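Local structure of rhodopsin (Todarodes pacificus, 2Z73) at residues I123-Y134 with P212-I223. The protein detects light through bound retinal, whose isomerization from 11-cis to all-trans activates G-protein signalling to phospholipase C in squid vision. Residues are numbered along the deposited sequence; the frame is centred on the assembly and turned at random.
Sequences IMTMAMISIDRY and PILIIFFCYFNI. With BOG (octyl beta-D-glucopyranoside), chain C.
Ser-130 sits as a knob among Ile-215, Ile-216, Cys-219 and Tyr-220, joining transmembrane helices 3 and 5. Ser-130 CB lies 3.4 Å from Tyr-220 CE2, and OG faces Cys-219. The two segments run nearly parallel, crossing at 21°. Arg-133 CB lies 3.7 Å from Ile-223 CD1, and its CG lies 4.3 Å from Tyr-220 OH. With chi2 and chi3 both bent, the chain then turns away from helix 5. NE makes a weak bond to Asp-132 OD1. CZ lies under the octyl glucoside C4', which covers the centre of one guanidinium face. Arg-133 NH2 lies 3.4 Å from the glucoside C2' and forms a salt bridge with Asp-132 OD1 at 2.7 Å. It comes from the syn side but tilted 31° out of the carboxylate plane. NH1 pairs with Glu-256. Asp-132, Arg-133 and Tyr-134 form the D-R-Y motif of class A receptors, and the bridge to Glu-256 fits the ionic lock of the inactive state. Tyr-134 turns its ring edge to Asn-222, with CE2 3.1 Å from OD1 and the ring and amide planes 65° apart. Met-124 crosses Pro-212 at about a right angle, CE reaching Pro-212 CB at 3.5 Å. Ile-215 fills the hole between Met-124, Ala-127, Ser-130 and Ile-131. Mostly apolar packing, without a hydrogen bond across, joins the helices, while the arginine's charge is probably balanced by Asp-132 and by Glu-256 of helix 246-286.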
ATOM      1  N   ILE A 123      -1.009   0.253   4.434  1.00 51.64           N
ATOM      2  CA  ILE A 123      -0.157   1.119   5.255  1.00 53.82           C
ATOM      3  C   ILE A 123       0.254   0.433   6.548  1.00 52.80           C
ATOM      4  O   ILE A 123       1.399   0.556   6.982  1.00 52.74           O
ATOM      5  CB  ILE A 123      -0.843   2.435   5.655  1.00 56.37           C
ATOM      6  CG1 ILE A 123      -2.326   2.383   5.293  1.00 58.22           C
ATOM      7  CG2 ILE A 123      -0.110   3.610   5.029  1.00 55.13           C
ATOM      8  CD1 ILE A 123      -3.133   3.517   5.867  1.00 60.13           C
ATOM      9  N   MET A 124      -0.671  -0.284   7.174  1.00 53.55           N
ATOM     10  CA  MET A 124      -0.332  -0.961   8.423  1.00 54.40           C
ATOM     11  C   MET A 124       0.701  -2.060   8.154  1.00 54.77           C
ATOM     12  O   MET A 124       1.560  -2.342   9.000  1.00 54.74           O
ATOM     13  CB  MET A 124      -1.576  -1.554   9.081  1.00 52.57           C
ATOM     14  CG  MET A 124      -1.335  -1.997  10.504  1.00 53.91           C
ATOM     15  SD  MET A 124      -0.464  -0.743  11.484  1.00 54.29           S
ATOM     16  CE  MET A 124      -1.798   0.282  12.032  1.00 52.31           C
ATOM     17  N   THR A 125       0.620  -2.678   6.977  1.00 52.42           N
ATOM     18  CA  THR A 125       1.581  -3.710   6.636  1.00 50.91           C
ATOM     19  C   THR A 125       2.904  -2.984   6.495  1.00 49.72           C
ATOM     20  O   THR A 125       3.927  -3.450   6.986  1.00 46.60           O
ATOM     21  CB  THR A 125       1.256  -4.416   5.300  1.00 50.86           C
ATOM     22  OG1 THR A 125       0.007  -5.096   5.406  1.00 50.78           O
ATOM     23  CG2 THR A 125       2.335  -5.432   4.960  1.00 47.59           C
ATOM     24  N   MET A 126       2.878  -1.837   5.821  1.00 50.05           N
ATOM     25  CA  MET A 126       4.094  -1.056   5.651  1.00 52.27           C
ATOM     26  C   MET A 126       4.629  -0.702   7.039  1.00 53.64           C
ATOM     27  O   MET A 126       5.838  -0.709   7.267  1.00 52.59           O
ATOM     28  CB  MET A 126       3.825   0.207   4.823  1.00 51.31           C
ATOM     29  CG  MET A 126       3.717  -0.061   3.326  1.00 52.04           C
ATOM     30  SD  MET A 126       3.427   1.419   2.313  1.00 56.93           S
ATOM     31  CE  MET A 126       2.149   0.849   1.182  1.00 54.16           C
ATOM     32  N   ALA A 127       3.724  -0.424   7.975  1.00 54.04           N
ATOM     33  CA  ALA A 127       4.135  -0.102   9.334  1.00 53.60           C
ATOM     34  C   ALA A 127       4.955  -1.274   9.893  1.00 55.66           C
ATOM     35  O   ALA A 127       6.047  -1.073  10.430  1.00 57.40           O
ATOM     36  CB  ALA A 127       2.912   0.153  10.208  1.00 55.96           C
ATOM     37  N   MET A 128       4.430  -2.494   9.763  1.00 55.64           N
ATOM     38  CA  MET A 128       5.130  -3.679  10.244  1.00 55.03           C
ATOM     39  C   MET A 128       6.479  -3.805   9.546  1.00 55.92           C
ATOM     40  O   MET A 128       7.452  -4.311  10.119  1.00 54.67           O
ATOM     41  CB  MET A 128       4.324  -4.947   9.966  1.00 56.16           C
ATOM     42  CG  MET A 128       2.963  -4.978  10.608  1.00 58.22           C
ATOM     43  SD  MET A 128       3.060  -4.589  12.358  1.00 63.61           S
ATOM     44  CE  MET A 128       1.734  -3.406  12.480  1.00 61.34           C
ATOM     45  N   ILE A 129       6.536  -3.356   8.296  1.00 56.68           N
ATOM     46  CA  ILE A 129       7.773  -3.432   7.548  1.00 58.09           C
ATOM     47  C   ILE A 129       8.743  -2.388   8.071  1.00 59.58           C
ATOM     48  O   ILE A 129       9.950  -2.627   8.130  1.00 60.85           O
ATOM     49  CB  ILE A 129       7.554  -3.188   6.050  1.00 57.54           C
ATOM     50  CG1 ILE A 129       6.652  -4.279   5.470  1.00 58.96           C
ATOM     51  CG2 ILE A 129       8.903  -3.179   5.327  1.00 57.74           C
ATOM     52  CD1 ILE A 129       6.292  -4.073   4.000  1.00 56.78           C
ATOM     53  N   SER A 130       8.211  -1.234   8.457  1.00 59.39           N
ATOM     54  CA  SER A 130       9.039  -0.152   8.976  1.00 59.21           C
ATOM     55  C   SER A 130       9.619  -0.552  10.327  1.00 58.89           C
ATOM     56  O   SER A 130      10.679  -0.064  10.730  1.00 61.70           O
ATOM     57  CB  SER A 130       8.213   1.125   9.136  1.00 59.60           C
ATOM     58  OG  SER A 130       7.281   0.991  10.194  1.00 61.77           O
ATOM     59  N   ILE A 131       8.920  -1.444  11.023  1.00 54.87           N
ATOM     60  CA  ILE A 131       9.367  -1.913  12.324  1.00 51.75           C
ATOM     61  C   ILE A 131      10.531  -2.874  12.149  1.00 54.24           C
ATOM     62  O   ILE A 131      11.529  -2.812  12.876  1.00 54.61           O
ATOM     63  CB  ILE A 131       8.233  -2.618  13.062  1.00 49.74           C
ATOM     64  CG1 ILE A 131       7.111  -1.618  13.341  1.00 48.66           C
ATOM     65  CG2 ILE A 131       8.742  -3.221  14.340  1.00 49.85           C
ATOM     66  CD1 ILE A 131       5.930  -2.211  14.065  1.00 51.33           C
ATOM     67  N   ASP A 132      10.396  -3.773  11.180  1.00 54.49           N
ATOM     68  CA  ASP A 132      11.451  -4.737  10.897  1.00 51.14           C
ATOM     69  C   ASP A 132      12.701  -3.958  10.524  1.00 49.78           C
ATOM     70  O   ASP A 132      13.794  -4.280  10.975  1.00 50.72           O
ATOM     71  CB  ASP A 132      11.040  -5.655   9.750  1.00 47.79           C
ATOM     72  CG  ASP A 132      12.190  -6.470   9.222  1.00 45.99           C
ATOM     73  OD1 ASP A 132      12.674  -6.169   8.119  1.00 43.34           O
ATOM     74  OD2 ASP A 132      12.610  -7.407   9.918  1.00 47.96           O
ATOM     75  N   ARG A 133      12.524  -2.932   9.697  1.00 50.45           N
ATOM     76  CA  ARG A 133      13.639  -2.101   9.270  1.00 54.03           C
ATOM     77  C   ARG A 133      14.346  -1.489  10.482  1.00 56.61           C
ATOM     78  O   ARG A 133      15.575  -1.448  10.540  1.00 54.15           O
ATOM     79  CB  ARG A 133      13.153  -1.002   8.330  1.00 52.55           C
ATOM     80  CG  ARG A 133      12.708  -1.490   6.955  1.00 52.06           C
ATOM     81  CD  ARG A 133      13.809  -2.242   6.217  1.00 51.29           C
ATOM     82  NE  ARG A 133      13.992  -3.591   6.757  1.00 53.67           N
ATOM     83  CZ  ARG A 133      15.007  -4.402   6.463  1.00 53.11           C
ATOM     84  NH1 ARG A 133      15.963  -4.022   5.622  1.00 52.05           N
ATOM     85  NH2 ARG A 133      15.069  -5.596   7.022  1.00 50.46           N
ATOM     86  N   TYR A 134      13.565  -1.024  11.450  1.00 58.76           N
ATOM     87  CA  TYR A 134      14.124  -0.436  12.658  1.00 60.07           C
ATOM     88  C   TYR A 134      14.908  -1.449  13.487  1.00 61.55           C
ATOM     89  O   TYR A 134      15.891  -1.089  14.128  1.00 63.79           O
ATOM     90  CB  TYR A 134      13.016   0.165  13.524  1.00 60.61           C
ATOM     91  CG  TYR A 134      13.441   0.426  14.954  1.00 60.13           C
ATOM     92  CD1 TYR A 134      12.951  -0.350  16.005  1.00 59.29           C
ATOM     93  CD2 TYR A 134      14.340   1.446  15.254  1.00 59.82           C
ATOM     94  CE1 TYR A 134      13.347  -0.112  17.318  1.00 59.25           C
ATOM     95  CE2 TYR A 134      14.742   1.691  16.555  1.00 59.10           C
ATOM     96  CZ  TYR A 134      14.243   0.909  17.583  1.00 60.37           C
ATOM     97  OH  TYR A 134      14.652   1.154  18.876  1.00 64.66           O
ATOM     98  N   PRO A 212      -0.782   4.125  11.764  1.00 53.44           N
ATOM     99  CA  PRO A 212       0.385   3.500  11.136  1.00 53.77           C
ATOM    100  C   PRO A 212       1.419   4.522  10.678  1.00 53.76           C
ATOM    101  O   PRO A 212       2.609   4.228  10.582  1.00 52.21           O
ATOM    102  CB  PRO A 212      -0.224   2.711   9.977  1.00 56.06           C
ATOM    103  CG  PRO A 212      -1.482   3.485   9.657  1.00 56.09           C
ATOM    104  CD  PRO A 212      -2.013   3.788  11.030  1.00 53.76           C
ATOM    105  N   ILE A 213       0.962   5.733  10.399  1.00 55.03           N
ATOM    106  CA  ILE A 213       1.878   6.781   9.988  1.00 56.73           C
ATOM    107  C   ILE A 213       2.863   7.055  11.121  1.00 58.05           C
ATOM    108  O   ILE A 213       4.070   7.143  10.900  1.00 56.26           O
ATOM    109  CB  ILE A 213       1.128   8.073   9.643  1.00 55.79           C
ATOM    110  CG1 ILE A 213       0.344   7.873   8.340  1.00 56.31           C
ATOM    111  CG2 ILE A 213       2.106   9.223   9.555  1.00 55.32           C
ATOM    112  CD1 ILE A 213      -0.270   9.134   7.762  1.00 57.79           C
ATOM    113  N   LEU A 214       2.345   7.179  12.338  1.00 59.91           N
ATOM    114  CA  LEU A 214       3.191   7.433  13.497  1.00 61.71           C
ATOM    115  C   LEU A 214       4.233   6.330  13.634  1.00 62.36           C
ATOM    116  O   LEU A 214       5.415   6.599  13.864  1.00 62.13           O
ATOM    117  CB  LEU A 214       2.340   7.519  14.763  1.00 63.98           C
ATOM    118  CG  LEU A 214       1.409   8.735  14.839  1.00 67.73           C
ATOM    119  CD1 LEU A 214       0.480   8.603  16.041  1.00 69.53           C
ATOM    120  CD2 LEU A 214       2.238  10.007  14.939  1.00 68.18           C
ATOM    121  N   ILE A 215       3.791   5.087  13.494  1.00 62.60           N
ATOM    122  CA  ILE A 215       4.703   3.953  13.578  1.00 60.71           C
ATOM    123  C   ILE A 215       5.773   4.137  12.506  1.00 60.09           C
ATOM    124  O   ILE A 215       6.963   3.999  12.772  1.00 60.94           O
ATOM    125  CB  ILE A 215       3.960   2.629  13.339  1.00 61.70           C
ATOM    126  CG1 ILE A 215       2.936   2.405  14.448  1.00 63.31           C
ATOM    127  CG2 ILE A 215       4.938   1.481  13.314  1.00 61.28           C
ATOM    128  CD1 ILE A 215       2.116   1.142  14.276  1.00 65.32           C
ATOM    129  N   ILE A 216       5.341   4.456  11.292  1.00 59.22           N
ATOM    130  CA  ILE A 216       6.276   4.670  10.195  1.00 60.42           C
ATOM    131  C   ILE A 216       7.330   5.710  10.584  1.00 61.54           C
ATOM    132  O   ILE A 216       8.501   5.373  10.737  1.00 58.27           O
ATOM    133  CB  ILE A 216       5.530   5.132   8.916  1.00 59.25           C
ATOM    134  CG1 ILE A 216       4.728   3.964   8.339  1.00 58.17           C
ATOM    135  CG2 ILE A 216       6.515   5.654   7.892  1.00 55.69           C
ATOM    136  CD1 ILE A 216       3.662   4.375   7.356  1.00 59.17           C
ATOM    137  N   PHE A 217       6.911   6.963  10.758  1.00 65.78           N
ATOM    138  CA  PHE A 217       7.824   8.049  11.128  1.00 69.89           C
ATOM    139  C   PHE A 217       8.701   7.717  12.333  1.00 69.08           C
ATOM    140  O   PHE A 217       9.905   8.003  12.329  1.00 66.65           O
ATOM    141  CB  PHE A 217       7.041   9.350  11.399  1.00 72.25           C
ATOM    142  CG  PHE A 217       7.866  10.436  12.063  1.00 75.66           C
ATOM    143  CD1 PHE A 217       7.989  10.494  13.449  1.00 75.30           C
ATOM    144  CD2 PHE A 217       8.528  11.394  11.298  1.00 75.62           C
ATOM    145  CE1 PHE A 217       8.753  11.485  14.067  1.00 72.60           C
ATOM    146  CE2 PHE A 217       9.295  12.390  11.912  1.00 76.45           C
ATOM    147  CZ  PHE A 217       9.405  12.432  13.300  1.00 73.24           C
ATOM    148  N   PHE A 218       8.099   7.126  13.361  1.00 68.83           N
ATOM    149  CA  PHE A 218       8.829   6.755  14.569  1.00 69.89           C
ATOM    150  C   PHE A 218       9.925   5.746  14.267  1.00 69.74           C
ATOM    151  O   PHE A 218      10.936   5.706  14.953  1.00 69.93           O
ATOM    152  CB  PHE A 218       7.868   6.174  15.613  1.00 72.27           C
ATOM    153  CG  PHE A 218       8.555   5.586  16.820  1.00 72.73           C
ATOM    154  CD1 PHE A 218       9.089   4.302  16.779  1.00 72.39           C
ATOM    155  CD2 PHE A 218       8.667   6.318  17.998  1.00 72.52           C
ATOM    156  CE1 PHE A 218       9.721   3.758  17.891  1.00 72.63           C
ATOM    157  CE2 PHE A 218       9.297   5.784  19.115  1.00 71.71           C
ATOM    158  CZ  PHE A 218       9.825   4.502  19.062  1.00 73.39           C
ATOM    159  N   CYS A 219       9.710   4.928  13.241  1.00 71.65           N
ATOM    160  CA  CYS A 219      10.686   3.915  12.848  1.00 72.05           C
ATOM    161  C   CYS A 219      11.740   4.473  11.902  1.00 72.40           C
ATOM    162  O   CYS A 219      12.928   4.207  12.063  1.00 71.90           O
ATOM    163  CB  CYS A 219       9.987   2.725  12.185  1.00 72.32           C
ATOM    164  SG  CYS A 219       9.161   1.599  13.333  1.00 70.07           S
ATOM    165  N   TYR A 220      11.309   5.238  10.910  1.00 73.80           N
ATOM    166  CA  TYR A 220      12.262   5.790   9.972  1.00 78.15           C
ATOM    167  C   TYR A 220      13.029   6.940  10.579  1.00 78.51           C
ATOM    168  O   TYR A 220      14.242   7.036  10.404  1.00 78.19           O
ATOM    169  CB  TYR A 220      11.562   6.210   8.679  1.00 81.98           C
ATOM    170  CG  TYR A 220      11.080   5.003   7.908  1.00 87.40           C
ATOM    171  CD1 TYR A 220      11.978   4.022   7.488  1.00 87.81           C
ATOM    172  CD2 TYR A 220       9.725   4.798   7.669  1.00 90.10           C
ATOM    173  CE1 TYR A 220      11.541   2.868   6.859  1.00 90.18           C
ATOM    174  CE2 TYR A 220       9.275   3.645   7.040  1.00 92.83           C
ATOM    175  CZ  TYR A 220      10.188   2.681   6.640  1.00 93.35           C
ATOM    176  OH  TYR A 220       9.745   1.520   6.043  1.00 96.41           O
ATOM    177  N   PHE A 221      12.340   7.810  11.309  1.00 80.13           N
ATOM    178  CA  PHE A 221      13.044   8.921  11.931  1.00 83.50           C
ATOM    179  C   PHE A 221      14.034   8.338  12.930  1.00 83.18           C
ATOM    180  O   PHE A 221      15.036   8.970  13.270  1.00 83.47           O
ATOM    181  CB  PHE A 221      12.077   9.852  12.658  1.00 86.55           C
ATOM    182  CG  PHE A 221      12.746  11.054  13.261  1.00 89.08           C
ATOM    183  CD1 PHE A 221      13.333  12.016  12.445  1.00 89.68           C
ATOM    184  CD2 PHE A 221      12.808  11.218  14.641  1.00 89.72           C
ATOM    185  CE1 PHE A 221      13.971  13.124  12.993  1.00 91.30           C
ATOM    186  CE2 PHE A 221      13.444  12.322  15.199  1.00 90.52           C
ATOM    187  CZ  PHE A 221      14.026  13.278  14.373  1.00 91.23           C
ATOM    188  N   ASN A 222      13.741   7.121  13.383  1.00 81.30           N
ATOM    189  CA  ASN A 222      14.573   6.417  14.355  1.00 78.29           C
ATOM    190  C   ASN A 222      15.746   5.740  13.656  1.00 77.12           C
ATOM    191  O   ASN A 222      16.747   5.403  14.281  1.00 76.75           O
ATOM    192  CB  ASN A 222      13.738   5.370  15.090  1.00 75.94           C
ATOM    193  CG  ASN A 222      14.282   5.046  16.463  1.00 75.00           C
ATOM    194  OD1 ASN A 222      15.455   4.709  16.619  1.00 73.20           O
ATOM    195  ND2 ASN A 222      13.423   5.141  17.471  1.00 72.13           N
ATOM    196  N   ILE A 223      15.608   5.533  12.354  1.00 79.05           N
ATOM    197  CA  ILE A 223      16.659   4.907  11.565  1.00 79.51           C
ATOM    198  C   ILE A 223      17.610   6.004  11.111  1.00 81.00           C
ATOM    199  O   ILE A 223      18.797   5.767  10.885  1.00 80.96           O
ATOM    200  CB  ILE A 223      16.052   4.162  10.341  1.00 77.90           C
ATOM    201  CG1 ILE A 223      15.359   2.883  10.826  1.00 77.14           C
ATOM    202  CG2 ILE A 223      17.125   3.847   9.308  1.00 73.42           C
ATOM    203  CD1 ILE A 223      14.637   2.112   9.737  1.00 77.70           C
TER
HETATM  204  C1  BOG C1005      16.645  -9.905   4.105  1.00100.97           C
HETATM  205  O1  BOG C1005      15.949  -8.762   4.361  1.00 93.99           O
HETATM  206  C2  BOG C1005      17.654  -9.399   3.106  1.00103.78           C
HETATM  207  O2  BOG C1005      17.037  -8.856   1.876  1.00105.33           O
HETATM  208  C3  BOG C1005      18.418 -10.616   2.842  1.00105.97           C
HETATM  209  O3  BOG C1005      19.359 -10.161   1.938  1.00105.83           O
HETATM  210  C4  BOG C1005      19.044 -11.166   4.188  1.00106.64           C
HETATM  211  O4  BOG C1005      19.778 -12.325   3.945  1.00107.27           O
HETATM  212  C5  BOG C1005      18.018 -11.631   5.133  1.00106.27           C
HETATM  213  O5  BOG C1005      17.279 -10.438   5.368  1.00103.92           O
HETATM  214  C6  BOG C1005      18.640 -12.169   6.490  1.00107.22           C
HETATM  215  O6  BOG C1005      17.516 -12.644   7.407  1.00106.49           O
HETATM  216  C1' BOG C1005      14.648  -9.274   4.414  1.00 83.53           C
HETATM  217  C2' BOG C1005      13.943  -8.168   5.023  1.00 77.28           C
HETATM  218  C3' BOG C1005      12.875  -7.896   4.020  1.00 71.90           C
HETATM  219  C4' BOG C1005      12.802  -6.478   4.093  1.00 67.89           C
HETATM  220  C5' BOG C1005      11.537  -6.153   3.391  1.00 61.85           C
HETATM  221  C6' BOG C1005      11.823  -4.841   2.902  1.00 59.91           C
HETATM  222  C7' BOG C1005      10.597  -4.544   2.140  1.00 60.11           C
HETATM  223  C8' BOG C1005      11.089  -3.622   1.167  1.00 54.52           C